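Local coordinates for adhesion G-protein coupled receptor G6 (Danio rerio, PDB 6V55) that probably acts as a calcium-binding adhesion G-protein coupled receptor in myelination, its large extracellular region carrying CUB, pentraxin-like, SEA and GPS-bearing modules, at residues Ser366-Gln371 and Pro430-Gly435; Met425-Pro430 and Asp439-Asn444. One frame throughout, in Å; residues are numbered along the deposited sequence.

Interaction 1 of 2, residues Ser366-Gln371 and Pro430-Gly435; sequences SQWLNQ and PAIGNG. With NAG (2-acetamido-2-deoxy-beta-D-glucopyranose), chain J.
Trp368 of helix 361-374 lays one face of its indole against Ile432 on the short, weakly bonded edge strand 431-433 of the SEA domain. The tight part is small. CG1 of Ile432 sits over the six-membered ring, 3.7 Å from its centroid and only 12° off the ring normal, a CH-pi contact. The same CG1 lies 3.7 Å from CE2 of Trp368. The CG2 branch of Ile432 covers the root of the side chain, 3.8 Å from CB of Trp368. With CG of Trp368 roughly anti to the backbone N (chi1 158°), the indole reaches out from the helix to meet both branches. Leu438 touches both residues, and Leu426 packs on the indole from helix 419-427. Without the indole, as with an alanine here, Ile432 CG1 would probably lose its aromatic face and a gap would open beside Leu426 and Leu438.

The loose side holds exposed polar groups: Gln367 and Gln371 on the helix, Asn434 after the strand. Glycosylated Asn370 is on a face of the helix turned to strand 380-392, its ND2 bonded to C1 of the NAG at 1.4 Å. Helix and strand meet by apolar and CH-pi packing, without a hydrogen bond between the two segments. NE1 of Trp368 finds a weak one to Ala429 O. Shape, rather than a directed polar bond, therefore probably fixes the ring on Ile432.

Interaction 2 of 2, residues Met425-Pro430 and Asp439-Asn444; sequences MLRSAP and DSVTVN
The nearest CA atoms of the two segments are those of Arg427 and Val441, 7.2 Å apart. Arg427 is in the last turn of helix 419-427, and Ser428 is the first residue to leave helical angles. Ala429 N still bonds back to Leu426 O at 3.1 Å. On the other side, the strand is extended from Ser440 on and is interrupted at Asp439 by a classic beta bulge. There Asp439 and Ser440 both pair with the one residue Val350 of strand 342-353.

Val441 presents its two methyls to different partners. CG2 meets CD1 of Leu426 at 4.0 Å, the two side chains crossing at about a right angle. CG1 touches the aliphatic part of Arg427, 3.8 Å from CG of that residue. Val441 has chi1 52°, which puts CG1 between the backbone N and the carbonyl carbon and turns it to Arg427, while CG2, anti to the N, is left for Leu426. Beyond this apolar start, the arginine runs on to the strand backbone. NH2 of Arg427 donates to O of Val441 at 3.1 Å, with a nearly straight N-H...O angle of 167°. The oxygen lies at the guanidinium edge, close to its plane. The same NH2 forms a salt bridge with Glu423, which probably helps to fix the direction of the group.

Glu423 also accepts a hydrogen bond from Val443 N, a second polar tie from helix to strand. Leu426 packs on Leu369 and Phe373 of helix 361-374, while Val441 touches Leu349 of strand 342-353.

In the fold
Both contacts set a helix of the SEA domain against the same antiparallel sheet. Interaction 1 brings helix 361-374 to the edge strand 431-433. Interaction 2 brings helix 419-427 to the next strand inward, 436-445. They share Pro430, in the connection from helix 419-427 to the edge strand, and their centres are about 11 Å apart. Leu426 belongs to the surroundings of both, as a member of interaction 2 that also borders interaction 1. Interaction 1 is partly buried and apolar, an aromatic face against an aliphatic chain. Interaction 2 has a more buried apolar centre, and its exposed arginine adds a polar bond on the exposed side.

Interaction 1 of 2, residues Ser366-Gln371 and Pro430-Gly435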
ATOM      1  N   SER A 366      26.478  22.755  26.644  1.00 35.71           N
ATOM      2  CA  SER A 366      26.419  21.338  26.298  1.00 44.37           C
ATOM      3  C   SER A 366      26.426  20.429  27.537  1.00 48.60           C
ATOM      4  O   SER A 366      25.726  19.410  27.547  1.00 51.71           O
ATOM      5  CB  SER A 366      27.546  21.000  25.307  1.00 46.25           C
ATOM      6  OG  SER A 366      28.714  20.532  25.942  1.00 50.33           O
ATOM      7  N   GLN A 367      27.095  20.823  28.625  1.00 47.57           N
ATOM      8  CA  GLN A 367      27.045  19.999  29.832  1.00 44.67           C
ATOM      9  C   GLN A 367      25.733  20.179  30.594  1.00 34.49           C
ATOM     10  O   GLN A 367      25.213  19.193  31.140  1.00 28.60           O
ATOM     11  CB  GLN A 367      28.267  20.297  30.703  1.00 51.12           C
ATOM     12  CG  GLN A 367      28.361  19.543  31.986  1.00 60.07           C
ATOM     13  CD  GLN A 367      29.137  20.332  33.040  1.00 67.79           C
ATOM     14  OE1 GLN A 367      30.101  19.832  33.637  1.00 70.87           O
ATOM     15  NE2 GLN A 367      28.756  21.596  33.226  1.00 67.28           N
ATOM     16  N   TRP A 368      25.155  21.393  30.560  1.00 31.50           N
ATOM     17  CA  TRP A 368      23.791  21.634  31.049  1.00 26.92           C
ATOM     18  C   TRP A 368      22.765  20.862  30.246  1.00 31.68           C
ATOM     19  O   TRP A 368      21.778  20.370  30.811  1.00 35.10           O
ATOM     20  CB  TRP A 368      23.453  23.123  30.974  1.00 24.91           C
ATOM     21  CG  TRP A 368      21.953  23.468  30.936  1.00 23.78           C
ATOM     22  CD1 TRP A 368      21.097  23.474  32.000  1.00 24.10           C
ATOM     23  CD2 TRP A 368      21.164  23.879  29.799  1.00 23.62           C
ATOM     24  NE1 TRP A 368      19.831  23.852  31.605  1.00 24.08           N
ATOM     25  CE2 TRP A 368      19.850  24.119  30.263  1.00 23.81           C
ATOM     26  CE3 TRP A 368      21.435  24.063  28.444  1.00 23.34           C
ATOM     27  CZ2 TRP A 368      18.817  24.533  29.417  1.00 23.75           C
ATOM     28  CZ3 TRP A 368      20.403  24.481  27.608  1.00 23.26           C
ATOM     29  CH2 TRP A 368      19.113  24.712  28.101  1.00 23.47           C
ATOM     30  N   LEU A 369      22.978  20.761  28.922  1.00 37.45           N
ATOM     31  CA  LEU A 369      22.082  19.982  28.063  1.00 33.54           C
ATOM     32  C   LEU A 369      22.147  18.498  28.415  1.00 31.84           C
ATOM     33  O   LEU A 369      21.107  17.873  28.624  1.00 26.82           O
ATOM     34  CB  LEU A 369      22.410  20.204  26.574  1.00 27.83           C
ATOM     35  CG  LEU A 369      21.713  21.328  25.775  1.00 26.09           C
ATOM     36  CD1 LEU A 369      22.531  21.781  24.583  1.00 21.96           C
ATOM     37  CD2 LEU A 369      20.311  20.959  25.308  1.00 22.00           C
ATOM     38  N   ASN A 370      23.370  17.950  28.545  1.00 35.04           N
ATOM     39  CA  ASN A 370      23.596  16.575  29.001  1.00 35.99           C
ATOM     40  C   ASN A 370      23.003  16.322  30.387  1.00 46.43           C
ATOM     41  O   ASN A 370      22.340  15.300  30.602  1.00 53.54           O
ATOM     42  CB  ASN A 370      25.097  16.291  29.056  1.00 40.28           C
ATOM     43  CG  ASN A 370      25.642  15.641  27.807  1.00 45.31           C
ATOM     44  OD1 ASN A 370      24.997  15.621  26.772  1.00 38.58           O
ATOM     45  ND2 ASN A 370      26.859  15.095  27.918  1.00 60.04           N
ATOM     46  N   GLN A 371      23.203  17.265  31.325  1.00 47.09           N
ATOM     47  CA  GLN A 371      22.698  17.112  32.685  1.00 45.73           C
ATOM     48  C   GLN A 371      21.180  17.197  32.782  1.00 45.86           C
ATOM     49  O   GLN A 371      20.606  16.548  33.660  1.00 52.30           O
ATOM     50  CB  GLN A 371      23.276  18.175  33.624  1.00 52.04           C
ATOM     51  CG  GLN A 371      24.402  17.712  34.554  1.00 57.69           C
ATOM     52  CD  GLN A 371      23.977  16.650  35.566  1.00 57.84           C
ATOM     53  OE1 GLN A 371      22.807  16.561  35.967  1.00 56.99           O
ATOM     54  NE2 GLN A 371      24.937  15.826  35.974  1.00 57.07           N
ATOM     55  N   PRO A 430      15.919  27.291  32.836  1.00 30.15           N
ATOM     56  CA  PRO A 430      16.662  28.308  32.085  1.00 32.23           C
ATOM     57  C   PRO A 430      17.984  28.711  32.718  1.00 32.59           C
ATOM     58  O   PRO A 430      18.859  29.194  31.986  1.00 36.56           O
ATOM     59  CB  PRO A 430      15.687  29.499  32.030  1.00 32.03           C
ATOM     60  CG  PRO A 430      14.372  28.980  32.539  1.00 27.96           C
ATOM     61  CD  PRO A 430      14.770  27.910  33.510  1.00 29.22           C
ATOM     62  N   ALA A 431      18.169  28.542  34.027  1.00 25.98           N
ATOM     63  CA  ALA A 431      19.444  28.910  34.635  1.00 24.43           C
ATOM     64  C   ALA A 431      20.526  27.907  34.254  1.00 26.93           C
ATOM     65  O   ALA A 431      20.703  26.873  34.915  1.00 30.82           O
ATOM     66  CB  ALA A 431      19.322  29.006  36.153  1.00 25.11           C
ATOM     67  N   ILE A 432      21.236  28.223  33.171  1.00 25.01           N
ATOM     68  CA  ILE A 432      22.222  27.312  32.591  1.00 30.32           C
ATOM     69  C   ILE A 432      23.503  27.310  33.424  1.00 33.83           C
ATOM     70  O   ILE A 432      23.985  26.261  33.868  1.00 33.65           O
ATOM     71  CB  ILE A 432      22.504  27.707  31.126  1.00 32.05           C
ATOM     72  CG1 ILE A 432      21.232  27.566  30.274  1.00 31.44           C
ATOM     73  CG2 ILE A 432      23.645  26.873  30.559  1.00 31.44           C
ATOM     74  CD1 ILE A 432      21.203  28.430  29.033  1.00 30.51           C
ATOM     75  N   GLY A 433      24.092  28.481  33.600  1.00 38.13           N
ATOM     76  CA  GLY A 433      25.239  28.683  34.457  1.00 41.20           C
ATOM     77  C   GLY A 433      25.000  30.025  35.100  1.00 47.00           C
ATOM     78  O   GLY A 433      23.903  30.572  34.936  1.00 47.05           O
ATOM     79  N   ASN A 434      25.972  30.567  35.827  1.00 51.36           N
ATOM     80  CA  ASN A 434      25.806  31.904  36.382  1.00 54.93           C
ATOM     81  C   ASN A 434      25.921  32.913  35.246  1.00 49.40           C
ATOM     82  O   ASN A 434      26.861  32.849  34.446  1.00 45.74           O
ATOM     83  CB  ASN A 434      26.851  32.175  37.460  1.00 62.67           C
ATOM     84  CG  ASN A 434      26.560  33.445  38.241  1.00 69.64           C
ATOM     85  OD1 ASN A 434      27.479  34.138  38.698  1.00 72.58           O
ATOM     86  ND2 ASN A 434      25.270  33.750  38.416  1.00 70.33           N
ATOM     87  N   GLY A 435      24.929  33.797  35.127  1.00 45.54           N
ATOM     88  CA  GLY A 435      24.926  34.776  34.054  1.00 40.67           C
ATOM     89  C   GLY A 435      24.595  34.225  32.689  1.00 38.87           C
ATOM     90  O   GLY A 435      24.747  34.936  31.697  1.00 42.32           O
TER
HETATM   91  C1  NAG J 908      27.634  14.411  26.902  1.00 52.97           C
HETATM   92  C2  NAG J 908      29.151  14.588  27.199  1.00 63.07           C
HETATM   93  C3  NAG J 908      30.001  13.739  26.232  1.00 62.25           C
HETATM   94  C4  NAG J 908      29.559  12.277  26.252  1.00 60.67           C
HETATM   95  C5  NAG J 908      28.071  12.184  25.900  1.00 58.66           C
HETATM   96  C6  NAG J 908      27.528  10.773  25.938  1.00 58.95           C
HETATM   97  C7  NAG J 908      30.206  16.625  28.104  1.00 70.43           C
HETATM   98  C8  NAG J 908      30.513  18.073  27.855  1.00 70.63           C
HETATM   99  N2  NAG J 908      29.538  15.991  27.131  1.00 68.89           N
HETATM  100  O3  NAG J 908      31.383  13.841  26.568  1.00 59.79           O
HETATM  101  O4  NAG J 908      30.322  11.504  25.332  1.00 60.88           O
HETATM  102  O5  NAG J 908      27.299  12.960  26.835  1.00 56.07           O
HETATM  103  O6  NAG J 908      28.465   9.843  26.467  1.00 60.89           O
HETATM  104  O7  NAG J 908      30.550  16.055  29.139  1.00 70.18           O

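Interaction 2 of 2, residues Met425-Pro430 and Asp439-Asn444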
ATOM      1  N   MET A 425      11.289  20.342  28.919  1.00 31.24           N
ATOM      2  CA  MET A 425      12.319  20.050  29.922  1.00 36.38           C
ATOM      3  C   MET A 425      13.458  21.056  29.881  1.00 42.32           C
ATOM      4  O   MET A 425      14.110  21.289  30.909  1.00 47.03           O
ATOM      5  CB  MET A 425      12.896  18.658  29.761  1.00 40.89           C
ATOM      6  CG  MET A 425      11.886  17.587  29.936  1.00 52.80           C
ATOM      7  SD  MET A 425      12.345  16.202  28.891  1.00 60.98           S
ATOM      8  CE  MET A 425      13.830  15.690  29.683  1.00 61.58           C
ATOM      9  N   LEU A 426      13.710  21.661  28.716  1.00 35.85           N
ATOM     10  CA  LEU A 426      14.705  22.718  28.651  1.00 27.55           C
ATOM     11  C   LEU A 426      14.150  24.056  29.129  1.00 26.85           C
ATOM     12  O   LEU A 426      14.851  24.775  29.849  1.00 27.40           O
ATOM     13  CB  LEU A 426      15.253  22.834  27.236  1.00 30.18           C
ATOM     14  CG  LEU A 426      16.098  21.650  26.766  1.00 28.68           C
ATOM     15  CD1 LEU A 426      16.583  21.926  25.382  1.00 24.99           C
ATOM     16  CD2 LEU A 426      17.271  21.383  27.699  1.00 30.52           C
ATOM     17  N   ARG A 427      12.898  24.398  28.766  1.00 23.09           N
ATOM     18  CA  ARG A 427      12.290  25.672  29.177  1.00 25.81           C
ATOM     19  C   ARG A 427      12.074  25.765  30.683  1.00 35.42           C
ATOM     20  O   ARG A 427      12.064  26.878  31.234  1.00 40.09           O
ATOM     21  CB  ARG A 427      10.948  25.883  28.485  1.00 23.11           C
ATOM     22  CG  ARG A 427      11.044  26.451  27.094  1.00 26.00           C
ATOM     23  CD  ARG A 427       9.718  26.384  26.346  1.00 28.41           C
ATOM     24  NE  ARG A 427       9.936  26.218  24.914  1.00 35.11           N
ATOM     25  CZ  ARG A 427       8.981  25.873  24.051  1.00 41.52           C
ATOM     26  NH1 ARG A 427       7.744  25.668  24.496  1.00 44.97           N
ATOM     27  NH2 ARG A 427       9.252  25.734  22.749  1.00 39.20           N
ATOM     28  N   SER A 428      11.908  24.622  31.365  1.00 38.56           N
ATOM     29  CA  SER A 428      11.760  24.584  32.817  1.00 35.47           C
ATOM     30  C   SER A 428      13.101  24.517  33.547  1.00 36.20           C
ATOM     31  O   SER A 428      13.125  24.291  34.760  1.00 41.94           O
ATOM     32  CB  SER A 428      10.882  23.406  33.234  1.00 33.85           C
ATOM     33  OG  SER A 428      11.561  22.173  33.072  1.00 34.33           O
ATOM     34  N   ALA A 429      14.216  24.713  32.850  1.00 33.19           N
ATOM     35  CA  ALA A 429      15.507  24.953  33.498  1.00 28.47           C
ATOM     36  C   ALA A 429      16.294  26.007  32.726  1.00 31.38           C
ATOM     37  O   ALA A 429      17.267  25.689  32.030  1.00 33.70           O
ATOM     38  CB  ALA A 429      16.307  23.648  33.618  1.00 24.32           C
ATOM     39  N   PRO A 430      15.919  27.291  32.836  1.00 30.15           N
ATOM     40  CA  PRO A 430      16.662  28.308  32.085  1.00 32.23           C
ATOM     41  C   PRO A 430      17.984  28.711  32.718  1.00 32.59           C
ATOM     42  O   PRO A 430      18.859  29.194  31.986  1.00 36.56           O
ATOM     43  CB  PRO A 430      15.687  29.499  32.030  1.00 32.03           C
ATOM     44  CG  PRO A 430      14.372  28.980  32.539  1.00 27.96           C
ATOM     45  CD  PRO A 430      14.770  27.910  33.510  1.00 29.22           C
ATOM     46  N   ASP A 439      16.753  32.017  26.701  1.00 33.42           N
ATOM     47  CA  ASP A 439      15.702  32.958  26.308  1.00 35.76           C
ATOM     48  C   ASP A 439      14.603  32.297  25.498  1.00 35.43           C
ATOM     49  O   ASP A 439      13.441  32.730  25.541  1.00 37.39           O
ATOM     50  CB  ASP A 439      16.275  34.097  25.461  1.00 41.34           C
ATOM     51  CG  ASP A 439      17.246  34.947  26.222  1.00 47.32           C
ATOM     52  OD1 ASP A 439      17.022  35.143  27.442  1.00 51.15           O
ATOM     53  OD2 ASP A 439      18.230  35.410  25.602  1.00 47.63           O
ATOM     54  N   SER A 440      14.975  31.268  24.746  1.00 35.19           N
ATOM     55  CA  SER A 440      14.141  30.659  23.730  1.00 31.58           C
ATOM     56  C   SER A 440      14.784  29.336  23.368  1.00 30.30           C
ATOM     57  O   SER A 440      16.015  29.228  23.344  1.00 32.22           O
ATOM     58  CB  SER A 440      14.030  31.565  22.501  1.00 35.32           C
ATOM     59  OG  SER A 440      13.917  30.805  21.313  1.00 44.34           O
ATOM     60  N   VAL A 441      13.951  28.331  23.106  1.00 26.93           N
ATOM     61  CA  VAL A 441      14.426  27.095  22.489  1.00 21.88           C
ATOM     62  C   VAL A 441      13.314  26.572  21.595  1.00 23.01           C
ATOM     63  O   VAL A 441      12.135  26.639  21.953  1.00 29.14           O
ATOM     64  CB  VAL A 441      14.885  26.059  23.545  1.00 25.42           C
ATOM     65  CG1 VAL A 441      13.819  25.811  24.614  1.00 31.23           C
ATOM     66  CG2 VAL A 441      15.344  24.750  22.911  1.00 24.86           C
ATOM     67  N   THR A 442      13.674  26.163  20.379  1.00 25.12           N
ATOM     68  CA  THR A 442      12.821  25.335  19.536  1.00 26.11           C
ATOM     69  C   THR A 442      13.582  24.051  19.227  1.00 25.63           C
ATOM     70  O   THR A 442      14.792  24.096  18.989  1.00 24.96           O
ATOM     71  CB  THR A 442      12.457  26.050  18.241  1.00 24.13           C
ATOM     72  OG1 THR A 442      13.654  26.227  17.497  1.00 26.18           O
ATOM     73  CG2 THR A 442      11.854  27.438  18.512  1.00 25.37           C
ATOM     74  N   VAL A 443      12.887  22.909  19.268  1.00 26.24           N
ATOM     75  CA  VAL A 443      13.454  21.597  18.952  1.00 24.39           C
ATOM     76  C   VAL A 443      12.621  20.983  17.836  1.00 28.76           C
ATOM     77  O   VAL A 443      11.388  20.963  17.920  1.00 31.68           O
ATOM     78  CB  VAL A 443      13.483  20.660  20.178  1.00 22.33           C
ATOM     79  CG1 VAL A 443      14.024  19.285  19.816  1.00 21.07           C
ATOM     80  CG2 VAL A 443      14.323  21.250  21.292  1.00 21.97           C
ATOM     81  N   ASN A 444      13.290  20.510  16.785  1.00 31.67           N
ATOM     82  CA  ASN A 444      12.644  19.876  15.649  1.00 30.09           C
ATOM     83  C   ASN A 444      13.176  18.464  15.486  1.00 30.92           C
ATOM     84  O   ASN A 444      14.387  18.228  15.566  1.00 30.97           O
ATOM     85  CB  ASN A 444      12.867  20.675  14.363  1.00 27.36           C
ATOM     86  CG  ASN A 444      12.111  21.978  14.369  1.00 35.76           C
ATOM     87  OD1 ASN A 444      11.000  22.054  14.898  1.00 40.63           O
ATOM     88  ND2 ASN A 444      12.712  23.021  13.812  1.00 40.82           N
TER